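Local atomic coordinates of protein toll (Drosophila melanogaster, PDB entry 4LXR), a protein that serves as the cell-surface receptor for the cleaved cytokine spaetzle C-106, triggering antifungal defence and setting dorsal-ventral polarity in the fly embryo. Residues A[111-116]-A[134-139]; A[138-143]-A[160-165]; A[150-155]-A[175-180]; A[164-169]-A[187-192]. All blocks are in the same frame, centred on the assembly; numbering follows the deposited sequence.

Interaction 1: A[111-116]-A[134-139]; sequences GMNITR and RLTHIP. With NAG (2-acetamido-2-deoxy-beta-D-glucopyranose), chain I.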
loop_
_atom_site.group_PDB
_atom_site.type_symbol
_atom_site.label_atom_id
_atom_site.label_comp_id
_atom_site.label_asym_id
_atom_site.label_seq_id
_atom_site.Cartn_x
_atom_site.Cartn_y
_atom_site.Cartn_z
ATOM N N GLY A 111 39.111 28.355 -2.331
ATOM C CA GLY A 111 40.394 28.977 -2.030
ATOM C C GLY A 111 40.653 30.214 -2.872
ATOM O O GLY A 111 41.512 31.013 -2.525
ATOM N N MET A 112 39.884 30.368 -3.955
ATOM C CA MET A 112 40.037 31.436 -4.944
ATOM C C MET A 112 38.849 31.376 -5.920
ATOM O O MET A 112 38.021 30.455 -5.860
ATOM C CB MET A 112 41.345 31.256 -5.726
ATOM C CG MET A 112 41.341 30.027 -6.655
ATOM S SD MET A 112 42.942 29.638 -7.424
ATOM C CE MET A 112 43.105 30.980 -8.640
ATOM N N ASN A 113 38.755 32.362 -6.805
ATOM C CA ASN A 113 37.796 32.337 -7.923
ATOM C C ASN A 113 38.319 31.441 -9.049
ATOM O O ASN A 113 39.529 31.317 -9.238
ATOM C CB ASN A 113 37.584 33.764 -8.471
ATOM C CG ASN A 113 36.872 34.692 -7.476
ATOM O OD1 ASN A 113 35.870 34.308 -6.873
ATOM N ND2 ASN A 113 37.391 35.916 -7.310
ATOM N N ILE A 114 37.423 30.812 -9.808
ATOM C CA ILE A 114 37.852 30.021 -10.965
ATOM C C ILE A 114 38.418 30.909 -12.084
ATOM O O ILE A 114 38.003 32.058 -12.249
ATOM C CB ILE A 114 36.683 29.094 -11.486
ATOM C CG1 ILE A 114 37.213 27.921 -12.315
ATOM C CG2 ILE A 114 35.639 29.901 -12.217
ATOM C CD1 ILE A 114 36.127 26.871 -12.671
ATOM N N THR A 115 39.385 30.391 -12.837
ATOM C CA THR A 115 39.977 31.162 -13.919
ATOM C C THR A 115 39.996 30.357 -15.208
ATOM O O THR A 115 39.912 29.127 -15.191
ATOM C CB THR A 115 41.448 31.573 -13.629
ATOM O OG1 THR A 115 42.282 30.410 -13.676
ATOM C CG2 THR A 115 41.598 32.274 -12.271
ATOM N N ARG A 116 40.160 31.070 -16.317
ATOM C CA ARG A 116 40.378 30.461 -17.619
ATOM C C ARG A 116 41.574 29.496 -17.609
ATOM O O ARG A 116 41.514 28.409 -18.187
ATOM C CB ARG A 116 40.575 31.549 -18.682
ATOM C CG ARG A 116 40.755 31.002 -20.076
ATOM C CD ARG A 116 41.397 32.026 -21.001
ATOM N NE ARG A 116 42.835 32.127 -20.752
ATOM C CZ ARG A 116 43.604 33.148 -21.126
ATOM N NH1 ARG A 116 44.907 33.129 -20.841
ATOM N NH2 ARG A 116 43.078 34.186 -21.772
ATOM N N ARG A 134 29.901 28.896 -2.325
ATOM C CA ARG A 134 30.719 30.008 -1.861
ATOM C C ARG A 134 30.329 31.271 -2.631
ATOM O O ARG A 134 29.957 31.185 -3.799
ATOM C CB ARG A 134 32.189 29.739 -2.131
ATOM C CG ARG A 134 32.831 28.693 -1.259
ATOM C CD ARG A 134 33.437 29.302 0.010
ATOM N NE ARG A 134 32.412 29.797 0.927
ATOM C CZ ARG A 134 31.605 29.015 1.631
ATOM N NH1 ARG A 134 31.694 27.693 1.503
ATOM N NH2 ARG A 134 30.690 29.545 2.440
ATOM N N LEU A 135 30.383 32.428 -1.975
ATOM C CA LEU A 135 30.348 33.694 -2.706
ATOM C C LEU A 135 31.555 33.668 -3.640
ATOM O O LEU A 135 32.686 33.484 -3.206
ATOM C CB LEU A 135 30.414 34.894 -1.755
ATOM C CG LEU A 135 30.639 36.274 -2.421
ATOM C CD1 LEU A 135 29.523 36.636 -3.397
ATOM C CD2 LEU A 135 30.771 37.345 -1.363
ATOM N N THR A 136 31.308 33.813 -4.930
ATOM C CA THR A 136 32.358 33.634 -5.914
ATOM C C THR A 136 32.028 34.429 -7.185
ATOM O O THR A 136 30.891 34.891 -7.388
ATOM C CB THR A 136 32.516 32.122 -6.267
ATOM O OG1 THR A 136 33.841 31.869 -6.734
ATOM C CG2 THR A 136 31.513 31.698 -7.325
ATOM N N HIS A 137 33.026 34.587 -8.043
ATOM C CA HIS A 137 32.826 35.309 -9.291
ATOM C C HIS A 137 33.362 34.487 -10.423
ATOM O O HIS A 137 34.521 34.058 -10.381
ATOM C CB HIS A 137 33.565 36.650 -9.294
ATOM C CG HIS A 137 33.383 37.420 -10.568
ATOM N ND1 HIS A 137 34.374 37.533 -11.522
ATOM C CD2 HIS A 137 32.310 38.087 -11.058
ATOM C CE1 HIS A 137 33.929 38.260 -12.533
ATOM N NE2 HIS A 137 32.678 38.605 -12.278
ATOM N N ILE A 138 32.530 34.242 -11.426
ATOM C CA ILE A 138 33.014 33.546 -12.628
ATOM C C ILE A 138 33.409 34.562 -13.716
ATOM O O ILE A 138 32.574 35.359 -14.141
ATOM C CB ILE A 138 31.965 32.582 -13.151
ATOM C CG1 ILE A 138 31.652 31.529 -12.062
ATOM C CG2 ILE A 138 32.434 31.893 -14.449
ATOM C CD1 ILE A 138 30.504 30.699 -12.428
ATOM N N PRO A 139 34.690 34.559 -14.142
ATOM C CA PRO A 139 35.126 35.536 -15.161
ATOM C C PRO A 139 34.626 35.081 -16.518
ATOM O O PRO A 139 34.632 33.884 -16.811
ATOM C CB PRO A 139 36.655 35.448 -15.108
ATOM C CG PRO A 139 36.933 34.056 -14.685
ATOM C CD PRO A 139 35.797 33.689 -13.713
HETATM C C1 NAG I . 36.409 36.902 -6.887
HETATM C C2 NAG I . 37.061 37.227 -5.536
HETATM C C3 NAG I . 36.417 38.468 -4.897
HETATM C C4 NAG I . 36.299 39.624 -5.885
HETATM C C5 NAG I . 35.647 39.157 -7.178
HETATM C C6 NAG I . 35.587 40.241 -8.233
HETATM C C7 NAG I . 37.984 35.439 -4.115
HETATM C C8 NAG I . 39.342 35.972 -4.472
HETATM N N2 NAG I . 36.941 36.086 -4.643
HETATM O O3 NAG I . 37.198 38.875 -3.779
HETATM O O4 NAG I . 35.500 40.661 -5.326
HETATM O O5 NAG I . 36.411 38.072 -7.723
HETATM O O6 NAG I . 36.452 39.975 -9.333
HETATM O O7 NAG I . 37.837 34.469 -3.375
HETATM O O HOH W 1 35.637 31.994 -4.994
HETATM O O HOH W 2 34.717 31.425 -9.266
#

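Interaction 2: A[138-143]-A[160-165]; sequences IPANLL and EMPSHL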
loop_
_atom_site.group_PDB
_atom_site.type_symbol
_atom_site.label_atom_id
_atom_site.label_comp_id
_atom_site.label_asym_id
_atom_site.label_seq_id
_atom_site.Cartn_x
_atom_site.Cartn_y
_atom_site.Cartn_z
ATOM N N ILE A 138 32.530 34.242 -11.426
ATOM C CA ILE A 138 33.014 33.546 -12.628
ATOM C C ILE A 138 33.409 34.562 -13.716
ATOM O O ILE A 138 32.574 35.359 -14.141
ATOM C CB ILE A 138 31.965 32.582 -13.151
ATOM C CG1 ILE A 138 31.652 31.529 -12.062
ATOM C CG2 ILE A 138 32.434 31.893 -14.449
ATOM C CD1 ILE A 138 30.504 30.699 -12.428
ATOM N N PRO A 139 34.690 34.559 -14.142
ATOM C CA PRO A 139 35.126 35.536 -15.161
ATOM C C PRO A 139 34.626 35.081 -16.518
ATOM O O PRO A 139 34.632 33.884 -16.811
ATOM C CB PRO A 139 36.655 35.448 -15.108
ATOM C CG PRO A 139 36.933 34.056 -14.685
ATOM C CD PRO A 139 35.797 33.689 -13.713
ATOM N N ALA A 140 34.199 36.029 -17.339
ATOM C CA ALA A 140 33.497 35.703 -18.562
ATOM C C ALA A 140 34.396 35.140 -19.666
ATOM O O ALA A 140 33.897 34.693 -20.694
ATOM C CB ALA A 140 32.717 36.903 -19.045
ATOM N N ASN A 141 35.711 35.149 -19.458
ATOM C CA ASN A 141 36.590 34.409 -20.354
ATOM C C ASN A 141 36.850 32.953 -19.925
ATOM O O ASN A 141 37.694 32.277 -20.526
ATOM C CB ASN A 141 37.918 35.152 -20.575
ATOM C CG ASN A 141 38.850 35.051 -19.394
ATOM O OD1 ASN A 141 38.435 34.741 -18.260
ATOM N ND2 ASN A 141 40.125 35.330 -19.640
ATOM N N LEU A 142 36.136 32.477 -18.904
ATOM C CA LEU A 142 36.329 31.101 -18.396
ATOM C C LEU A 142 36.353 30.048 -19.515
ATOM O O LEU A 142 37.221 29.163 -19.541
ATOM C CB LEU A 142 35.259 30.742 -17.346
ATOM C CG LEU A 142 35.359 29.314 -16.777
ATOM C CD1 LEU A 142 36.682 29.100 -16.020
ATOM C CD2 LEU A 142 34.155 28.916 -15.917
ATOM N N LEU A 143 35.435 30.174 -20.471
ATOM C CA LEU A 143 35.193 29.105 -21.451
ATOM C C LEU A 143 35.790 29.423 -22.811
ATOM O O LEU A 143 35.288 28.992 -23.861
ATOM C CB LEU A 143 33.685 28.817 -21.565
ATOM C CG LEU A 143 33.032 28.366 -20.234
ATOM C CD1 LEU A 143 31.521 28.318 -20.372
ATOM C CD2 LEU A 143 33.577 27.008 -19.794
ATOM N N GLU A 160 24.695 37.726 -13.131
ATOM C CA GLU A 160 24.692 38.122 -14.536
ATOM C C GLU A 160 25.803 37.424 -15.301
ATOM O O GLU A 160 26.826 37.050 -14.728
ATOM C CB GLU A 160 24.817 39.647 -14.658
ATOM C CG GLU A 160 26.097 40.192 -14.063
ATOM C CD GLU A 160 25.933 41.603 -13.517
ATOM O OE1 GLU A 160 25.928 42.560 -14.326
ATOM O OE2 GLU A 160 25.806 41.750 -12.277
ATOM N N MET A 161 25.604 37.225 -16.599
ATOM C CA MET A 161 26.659 36.673 -17.431
ATOM C C MET A 161 26.921 37.571 -18.619
ATOM O O MET A 161 26.033 37.754 -19.455
ATOM C CB MET A 161 26.288 35.286 -17.934
ATOM C CG MET A 161 26.134 34.269 -16.815
ATOM S SD MET A 161 25.180 32.844 -17.353
ATOM C CE MET A 161 25.511 31.653 -16.049
ATOM N N PRO A 162 28.146 38.125 -18.704
ATOM C CA PRO A 162 28.473 38.955 -19.871
ATOM C C PRO A 162 28.394 38.044 -21.076
ATOM O O PRO A 162 28.699 36.840 -20.981
ATOM C CB PRO A 162 29.921 39.439 -19.598
ATOM C CG PRO A 162 30.052 39.393 -18.093
ATOM C CD PRO A 162 29.200 38.158 -17.671
ATOM N N SER A 163 27.921 38.613 -22.172
ATOM C CA SER A 163 27.673 37.883 -23.408
ATOM C C SER A 163 28.896 37.127 -23.910
ATOM O O SER A 163 28.742 36.135 -24.593
ATOM C CB SER A 163 27.209 38.855 -24.506
ATOM O OG SER A 163 25.935 39.390 -24.192
ATOM N N HIS A 164 30.102 37.601 -23.589
ATOM C CA HIS A 164 31.295 37.024 -24.204
ATOM C C HIS A 164 31.690 35.651 -23.650
ATOM O O HIS A 164 32.593 35.006 -24.184
ATOM C CB HIS A 164 32.480 38.029 -24.282
ATOM C CG HIS A 164 33.164 38.321 -22.974
ATOM N ND1 HIS A 164 32.907 39.461 -22.232
ATOM C CD2 HIS A 164 34.158 37.668 -22.321
ATOM C CE1 HIS A 164 33.687 39.479 -21.164
ATOM N NE2 HIS A 164 34.455 38.399 -21.190
ATOM N N LEU A 165 30.968 35.188 -22.626
ATOM C CA LEU A 165 31.185 33.857 -22.068
ATOM C C LEU A 165 30.887 32.837 -23.139
ATOM O O LEU A 165 31.552 31.798 -23.219
ATOM C CB LEU A 165 30.300 33.607 -20.839
ATOM C CG LEU A 165 30.410 32.217 -20.173
ATOM C CD1 LEU A 165 31.671 32.068 -19.280
ATOM C CD2 LEU A 165 29.183 31.928 -19.375
HETATM O O HOH W 3 34.134 32.228 -21.996
HETATM O O HOH W 4 33.277 30.745 -24.923
#

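Interaction 3: A[150-155]-A[175-180]; sequences SHLELR and IEFGSN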
loop_
_atom_site.group_PDB
_atom_site.type_symbol
_atom_site.label_atom_id
_atom_site.label_comp_id
_atom_site.label_asym_id
_atom_site.label_seq_id
_atom_site.Cartn_x
_atom_site.Cartn_y
_atom_site.Cartn_z
ATOM N N SER A 150 29.333 20.382 -25.451
ATOM C CA SER A 150 27.945 20.277 -25.855
ATOM C C SER A 150 27.026 20.518 -24.664
ATOM O O SER A 150 25.860 20.876 -24.840
ATOM C CB SER A 150 27.665 18.924 -26.521
ATOM O OG SER A 150 27.560 17.896 -25.572
ATOM N N HIS A 151 27.549 20.359 -23.448
ATOM C CA HIS A 151 26.701 20.472 -22.246
ATOM C C HIS A 151 27.426 21.259 -21.165
ATOM O O HIS A 151 28.532 20.912 -20.774
ATOM C CB HIS A 151 26.286 19.091 -21.717
ATOM C CG HIS A 151 25.232 19.135 -20.643
ATOM N ND1 HIS A 151 25.450 19.694 -19.395
ATOM C CD2 HIS A 151 23.957 18.672 -20.627
ATOM C CE1 HIS A 151 24.347 19.594 -18.671
ATOM N NE2 HIS A 151 23.430 18.970 -19.390
ATOM N N LEU A 152 26.792 22.323 -20.690
ATOM C CA LEU A 152 27.427 23.234 -19.761
ATOM C C LEU A 152 26.503 23.419 -18.588
ATOM O O LEU A 152 25.311 23.682 -18.777
ATOM C CB LEU A 152 27.660 24.618 -20.430
ATOM C CG LEU A 152 28.061 25.775 -19.489
ATOM C CD1 LEU A 152 29.462 25.490 -18.873
ATOM C CD2 LEU A 152 28.063 27.136 -20.215
ATOM N N GLU A 153 27.046 23.329 -17.381
ATOM C CA GLU A 153 26.273 23.630 -16.200
ATOM C C GLU A 153 27.081 24.496 -15.281
ATOM O O GLU A 153 28.223 24.172 -14.961
ATOM C CB GLU A 153 25.834 22.329 -15.451
ATOM C CG GLU A 153 25.069 22.622 -14.117
ATOM C CD GLU A 153 24.325 21.368 -13.551
ATOM O OE1 GLU A 153 23.907 21.356 -12.364
ATOM O OE2 GLU A 153 24.176 20.384 -14.294
ATOM N N LEU A 154 26.486 25.597 -14.828
ATOM C CA LEU A 154 27.182 26.498 -13.925
ATOM C C LEU A 154 26.216 26.815 -12.842
ATOM O O LEU A 154 25.082 27.210 -13.097
ATOM C CB LEU A 154 27.625 27.811 -14.621
ATOM C CG LEU A 154 28.641 27.672 -15.738
ATOM C CD1 LEU A 154 28.882 29.033 -16.421
ATOM C CD2 LEU A 154 29.933 27.137 -15.170
ATOM N N ARG A 155 26.670 26.662 -11.614
ATOM C CA ARG A 155 25.828 26.962 -10.487
ATOM C C ARG A 155 26.665 27.666 -9.446
ATOM O O ARG A 155 27.442 27.025 -8.740
ATOM C CB ARG A 155 25.237 25.685 -9.883
ATOM C CG ARG A 155 24.185 26.017 -8.854
ATOM C CD ARG A 155 23.497 24.850 -8.279
ATOM N NE ARG A 155 22.602 24.102 -9.166
ATOM C CZ ARG A 155 21.640 23.323 -8.670
ATOM N NH1 ARG A 155 21.489 23.286 -7.357
ATOM N NH2 ARG A 155 20.832 22.604 -9.443
ATOM N N ILE A 175 22.248 24.047 -21.901
ATOM C CA ILE A 175 22.671 24.989 -20.890
ATOM C C ILE A 175 21.865 24.679 -19.654
ATOM O O ILE A 175 20.636 24.602 -19.707
ATOM C CB ILE A 175 22.353 26.444 -21.289
ATOM C CG1 ILE A 175 23.453 26.989 -22.194
ATOM C CG2 ILE A 175 22.218 27.328 -20.040
ATOM C CD1 ILE A 175 23.069 28.299 -22.951
ATOM N N GLU A 176 22.563 24.494 -18.543
ATOM C CA GLU A 176 21.909 24.304 -17.274
ATOM C C GLU A 176 22.393 25.431 -16.362
ATOM O O GLU A 176 23.482 25.343 -15.787
ATOM C CB GLU A 176 22.241 22.912 -16.693
ATOM C CG GLU A 176 21.663 22.658 -15.264
ATOM C CD GLU A 176 20.158 22.928 -15.188
ATOM O OE1 GLU A 176 19.362 21.953 -15.268
ATOM O OE2 GLU A 176 19.766 24.118 -15.073
ATOM N N PHE A 177 21.604 26.502 -16.267
ATOM C CA PHE A 177 21.922 27.623 -15.362
ATOM C C PHE A 177 20.905 27.709 -14.248
ATOM O O PHE A 177 20.763 28.754 -13.610
ATOM C CB PHE A 177 21.951 28.965 -16.112
ATOM C CG PHE A 177 23.124 29.118 -17.045
ATOM C CD1 PHE A 177 24.225 28.264 -16.941
ATOM C CD2 PHE A 177 23.135 30.120 -18.018
ATOM C CE1 PHE A 177 25.330 28.388 -17.806
ATOM C CE2 PHE A 177 24.232 30.253 -18.912
ATOM C CZ PHE A 177 25.346 29.397 -18.785
ATOM N N GLY A 178 20.179 26.611 -14.033
ATOM C CA GLY A 178 19.185 26.563 -12.985
ATOM C C GLY A 178 19.802 26.879 -11.630
ATOM O O GLY A 178 20.955 26.543 -11.374
ATOM N N SER A 179 19.032 27.558 -10.793
ATOM C CA SER A 179 19.395 27.842 -9.408
ATOM C C SER A 179 20.545 28.830 -9.277
ATOM O O SER A 179 21.515 28.610 -8.550
ATOM C CB SER A 179 19.667 26.554 -8.620
ATOM O OG SER A 179 19.429 26.783 -7.242
ATOM N N ASN A 180 20.419 29.940 -9.985
ATOM C CA ASN A 180 21.378 31.016 -9.871
ATOM C C ASN A 180 20.620 32.247 -9.459
ATOM O O ASN A 180 19.585 32.139 -8.790
ATOM C CB ASN A 180 22.153 31.205 -11.181
ATOM C CG ASN A 180 23.277 30.187 -11.335
ATOM O OD1 ASN A 180 24.301 30.266 -10.643
ATOM N ND2 ASN A 180 23.084 29.211 -12.230
HETATM O O HOH W 5 22.730 25.087 -12.464
#

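Interaction 4: A[164-169]-A[187-192]; sequences HLFDDL and RGIFGK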
loop_
_atom_site.group_PDB
_atom_site.type_symbol
_atom_site.label_atom_id
_atom_site.label_comp_id
_atom_site.label_asym_id
_atom_site.label_seq_id
_atom_site.Cartn_x
_atom_site.Cartn_y
_atom_site.Cartn_z
ATOM N N HIS A 164 30.102 37.601 -23.589
ATOM C CA HIS A 164 31.295 37.024 -24.204
ATOM C C HIS A 164 31.690 35.651 -23.650
ATOM O O HIS A 164 32.593 35.006 -24.184
ATOM C CB HIS A 164 32.480 38.029 -24.282
ATOM C CG HIS A 164 33.164 38.321 -22.974
ATOM N ND1 HIS A 164 32.907 39.461 -22.232
ATOM C CD2 HIS A 164 34.158 37.668 -22.321
ATOM C CE1 HIS A 164 33.687 39.479 -21.164
ATOM N NE2 HIS A 164 34.455 38.399 -21.190
ATOM N N LEU A 165 30.968 35.188 -22.626
ATOM C CA LEU A 165 31.185 33.857 -22.068
ATOM C C LEU A 165 30.887 32.837 -23.139
ATOM O O LEU A 165 31.552 31.798 -23.219
ATOM C CB LEU A 165 30.300 33.607 -20.839
ATOM C CG LEU A 165 30.410 32.217 -20.173
ATOM C CD1 LEU A 165 31.671 32.068 -19.280
ATOM C CD2 LEU A 165 29.183 31.928 -19.375
ATOM N N PHE A 166 29.917 33.171 -23.991
ATOM C CA PHE A 166 29.431 32.265 -25.026
ATOM C C PHE A 166 30.158 32.316 -26.363
ATOM O O PHE A 166 29.787 31.578 -27.294
ATOM C CB PHE A 166 27.925 32.498 -25.239
ATOM C CG PHE A 166 27.129 32.438 -23.955
ATOM C CD1 PHE A 166 26.664 31.223 -23.472
ATOM C CD2 PHE A 166 26.879 33.586 -23.222
ATOM C CE1 PHE A 166 25.945 31.158 -22.286
ATOM C CE2 PHE A 166 26.169 33.526 -22.033
ATOM C CZ PHE A 166 25.689 32.295 -21.568
ATOM N N ASP A 167 31.196 33.151 -26.457
ATOM C CA ASP A 167 31.931 33.379 -27.718
ATOM C C ASP A 167 32.348 32.087 -28.442
ATOM O O ASP A 167 32.198 31.982 -29.648
ATOM C CB ASP A 167 33.192 34.249 -27.473
ATOM C CG ASP A 167 32.928 35.762 -27.611
ATOM O OD1 ASP A 167 31.749 36.163 -27.658
ATOM O OD2 ASP A 167 33.909 36.551 -27.666
ATOM N N ASP A 168 32.865 31.099 -27.710
ATOM C CA ASP A 168 33.445 29.921 -28.375
ATOM C C ASP A 168 32.608 28.634 -28.238
ATOM O O ASP A 168 33.078 27.526 -28.541
ATOM C CB ASP A 168 34.874 29.702 -27.865
ATOM C CG ASP A 168 35.793 30.886 -28.181
ATOM O OD1 ASP A 168 35.651 31.477 -29.273
ATOM O OD2 ASP A 168 36.638 31.236 -27.339
ATOM N N LEU A 169 31.359 28.778 -27.803
ATOM C CA LEU A 169 30.527 27.604 -27.497
ATOM C C LEU A 169 29.671 27.181 -28.693
ATOM O O LEU A 169 28.457 27.051 -28.592
ATOM C CB LEU A 169 29.662 27.895 -26.276
ATOM C CG LEU A 169 30.476 28.434 -25.099
ATOM C CD1 LEU A 169 29.597 28.632 -23.876
ATOM C CD2 LEU A 169 31.651 27.518 -24.790
ATOM N N ARG A 187 22.346 39.307 -23.707
ATOM C CA ARG A 187 21.940 39.693 -25.049
ATOM C C ARG A 187 22.859 39.139 -26.124
ATOM O O ARG A 187 24.060 38.971 -25.900
ATOM C CB ARG A 187 21.880 41.216 -25.174
ATOM C CG ARG A 187 20.760 41.861 -24.379
ATOM C CD ARG A 187 19.384 41.379 -24.819
ATOM N NE ARG A 187 18.343 42.312 -24.387
ATOM C CZ ARG A 187 17.037 42.090 -24.494
ATOM N NH1 ARG A 187 16.601 40.957 -25.014
ATOM N NH2 ARG A 187 16.164 42.999 -24.077
ATOM N N GLY A 188 22.277 38.883 -27.296
ATOM C CA GLY A 188 23.006 38.445 -28.476
ATOM C C GLY A 188 23.861 37.191 -28.312
ATOM O O GLY A 188 24.958 37.118 -28.859
ATOM N N ILE A 189 23.375 36.203 -27.572
ATOM C CA ILE A 189 24.184 35.003 -27.337
ATOM C C ILE A 189 23.833 33.834 -28.257
ATOM O O ILE A 189 24.688 33.018 -28.597
ATOM C CB ILE A 189 24.113 34.533 -25.863
ATOM C CG1 ILE A 189 22.706 34.043 -25.513
ATOM C CG2 ILE A 189 24.564 35.652 -24.925
ATOM C CD1 ILE A 189 22.572 33.586 -24.069
ATOM N N PHE A 190 22.576 33.767 -28.674
ATOM C CA PHE A 190 22.094 32.612 -29.425
ATOM C C PHE A 190 22.739 32.434 -30.806
ATOM O O PHE A 190 22.894 31.307 -31.295
ATOM C CB PHE A 190 20.581 32.665 -29.518
ATOM C CG PHE A 190 19.902 32.530 -28.192
ATOM C CD1 PHE A 190 19.865 31.302 -27.541
ATOM C CD2 PHE A 190 19.307 33.625 -27.591
ATOM C CE1 PHE A 190 19.238 31.179 -26.321
ATOM C CE2 PHE A 190 18.687 33.514 -26.374
ATOM C CZ PHE A 190 18.647 32.279 -25.735
ATOM N N GLY A 191 23.145 33.540 -31.417
ATOM C CA GLY A 191 23.893 33.484 -32.666
ATOM C C GLY A 191 25.235 32.793 -32.479
ATOM O O GLY A 191 25.848 32.341 -33.437
ATOM N N LYS A 192 25.695 32.704 -31.235
ATOM C CA LYS A 192 26.964 32.037 -30.938
ATOM C C LYS A 192 26.799 30.523 -30.814
ATOM O O LYS A 192 27.768 29.784 -30.944
ATOM C CB LYS A 192 27.560 32.586 -29.636
ATOM C CG LYS A 192 28.149 33.977 -29.763
ATOM C CD LYS A 192 29.274 33.969 -30.803
ATOM C CE LYS A 192 29.845 35.362 -31.078
ATOM N NZ LYS A 192 31.082 35.261 -31.900
HETATM O O HOH W 6 30.870 30.470 -31.267
#

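Interaction 1: A[111-116]-A[134-139]
Asn113 and His137 show how a glycosylated asparagine can also serve the backbone beside it. The Asn113 amide spends its nitrogen on the sugar, ND2 being bonded to C1 of NAG at 1.5 Å, while OD1 turns to the next segment and accepts from His137 N at 3.1 Å. The donor stands well above the carbonyl plane, 57° out of it. With CG of Asn113 beside the backbone N and anti to the carbonyl carbon (chi1 -67°), the amide reaches toward residues 134-139. His137 CB touches the sugar, 3.5 Å from NAG O5. Two waters lie between the segments: one donates to Asn113 OD1, the other accepts from Ile114 N and donates to His137 O, and both lie close to Thr136 OG1. Further along, Ile114 and Pro139 meet at about a right angle, CG2 of Ile114 lying 4.1 Å from Pro139 CD. Pro139 CD also approaches Ile114 O at 3.1 Å. The CG1 branch of Ile114, anti to the backbone N, is left for the interior, where the side chain touches Phe130. The segments follow successive strands, 102-106 and 127-131, and run 21° apart, as adjacent coils do in a leucine-rich-repeat solenoid.

Interaction 2: A[138-143]-A[160-165]
Ala140 is the bump of this contact: its methyl, at the second position of a type I turn from Pro139 to Leu142, enters a hollow walled by Pro162, His164 and Leu165. One wall is the His164 imidazole, over whose face the methyl sits off-centre, toward NE2, with Ala140 CB only 3.1 Å from that nitrogen. The ring arrives there because CG lies between the backbone N and the carbonyl carbon (chi1 73°). Pro162 forms the second wall, its CG 3.8 Å from Ala140 CB. Leu165 reaches the other way: its CD1 lodges against CD1 of Leu143 at 3.9 Å, the two leucines crossing obliquely, and also grazes CB of Leu142. Where the backbones come closest, CA of Leu165 directs its hydrogen at Ala140 O, a CA-H...O contact of 3.2 Å. A water linked to Leu143 N lies beside Ala140 O and Leu165 O. With no direct hydrogen bond across, these loops of adjacent coils depend largely on apolar fit, and water probably serves some of the carbonyls that come together.

Interaction 3: A[150-155]-A[175-180]
Leu152 and Glu153 pair in parallel with Ile175 and Glu176: Glu176 N donates to Leu152 O at 2.9 Å, and Leu154 N to Glu176 O at 3.2 Å, both nearly along the C=O axis. Beyond the strand, Asn180 takes over. Its ND2, with both acceptors close to the amide plane, gives one hydrogen to Leu154 O at 3.0 Å and the other to Phe177 O at 2.7 Å, while OD1 accepts from Ala156 N and Ile158 N. This is the consensus asparagine of the leucine-rich repeat, which ties the turn after each short strand to the preceding coil. A leucine in its place would probably cost Leu154 O its amide donor and leave the N-H groups of Ala156 and Ile158 without their acceptor. On the inner face, Phe177 stands with CG anti to the carbonyl carbon (chi1 -71°); CZ at its edge lies 3.8 Å from CD2 of Leu152, and the ring lies alongside Leu154, CE1 to CD1. The concave face is polar. Glu153 and Glu176 run side by side, CD of Glu153 3.4 Å from CG of Glu176, but their carboxylates part: Glu153 makes a salt bridge to Arg7 of one spaetzle chain, and Glu176 a hydrogen bond to Tyr64 of the other. Ser179 CB covers a face of the Arg155 guanidinium, 3.8 Å from CZ, while NH1 forms a salt bridge with Asp55 of the same spaetzle chain that supplies Arg7 to Glu153.

Interaction 4: A[164-169]-A[187-192]
Apolar packing comes first, between Phe166 and Ile189. CD1 of Ile189 stands over one face of the phenyl ring in a CH-pi contact, 4.2 Å from the centroid and 15° off the normal. The CG2 branch meets the ring at one corner, 3.5 Å from Phe166 CD2. Both branches can touch because CG1 of Ile189 sits between the backbone N and the carbonyl carbon (chi1 67°), with CG2 beside the N. Leu165 CD2 covers the opposite face, so the ring is sandwiched between aliphatic groups. Phe166 holds the phenylalanine position of the leucine-rich-repeat consensus, on the convex-side loop, and also packs on Phe177 and Met193 in the solenoid interior. Cutting this ring back to an alanine would probably open a gap between Ile189 and Leu165 and take away the surface against which Phe177 rests. Contacts with the lysine chain are of another kind. Lys192 CB lies 3.4 Å from Phe166 O; beyond it the chain, bent at its second torsion, runs alongside Asp167, pointing the same way. Charge plays a looser part: Asp167 OD1 and Lys192 NZ are 4.4 Å apart, too far for a salt bridge, though some mutual attraction is likely. Hydrogen bonding across the contact goes through water, a single molecule donating to Asp167 O at 2.6 Å and, at 3.2 Å, to Lys192 O.

How the interactions relate
The four contacts illustrate how a solenoid is built by repetition: each joins segments less than thirty residues apart that lie on neighbouring coils. Interaction 1 comes first along the chain and hands over to interaction 2 at Ile138 and Pro139; interaction 2 passes on to interaction 4 at His164 and Leu165, with centres about 9 Å apart. Interaction 3, on strands 151-155 and 174-176, alternates in sequence with both 2 and 4 and lies about 13 to 14 Å from their centres. Met161, Leu165 and Phe166 from the loops meet Leu154 and Phe177 behind the strands. Stacked loops thus back the concave strand face on which the spaetzle chains are bound.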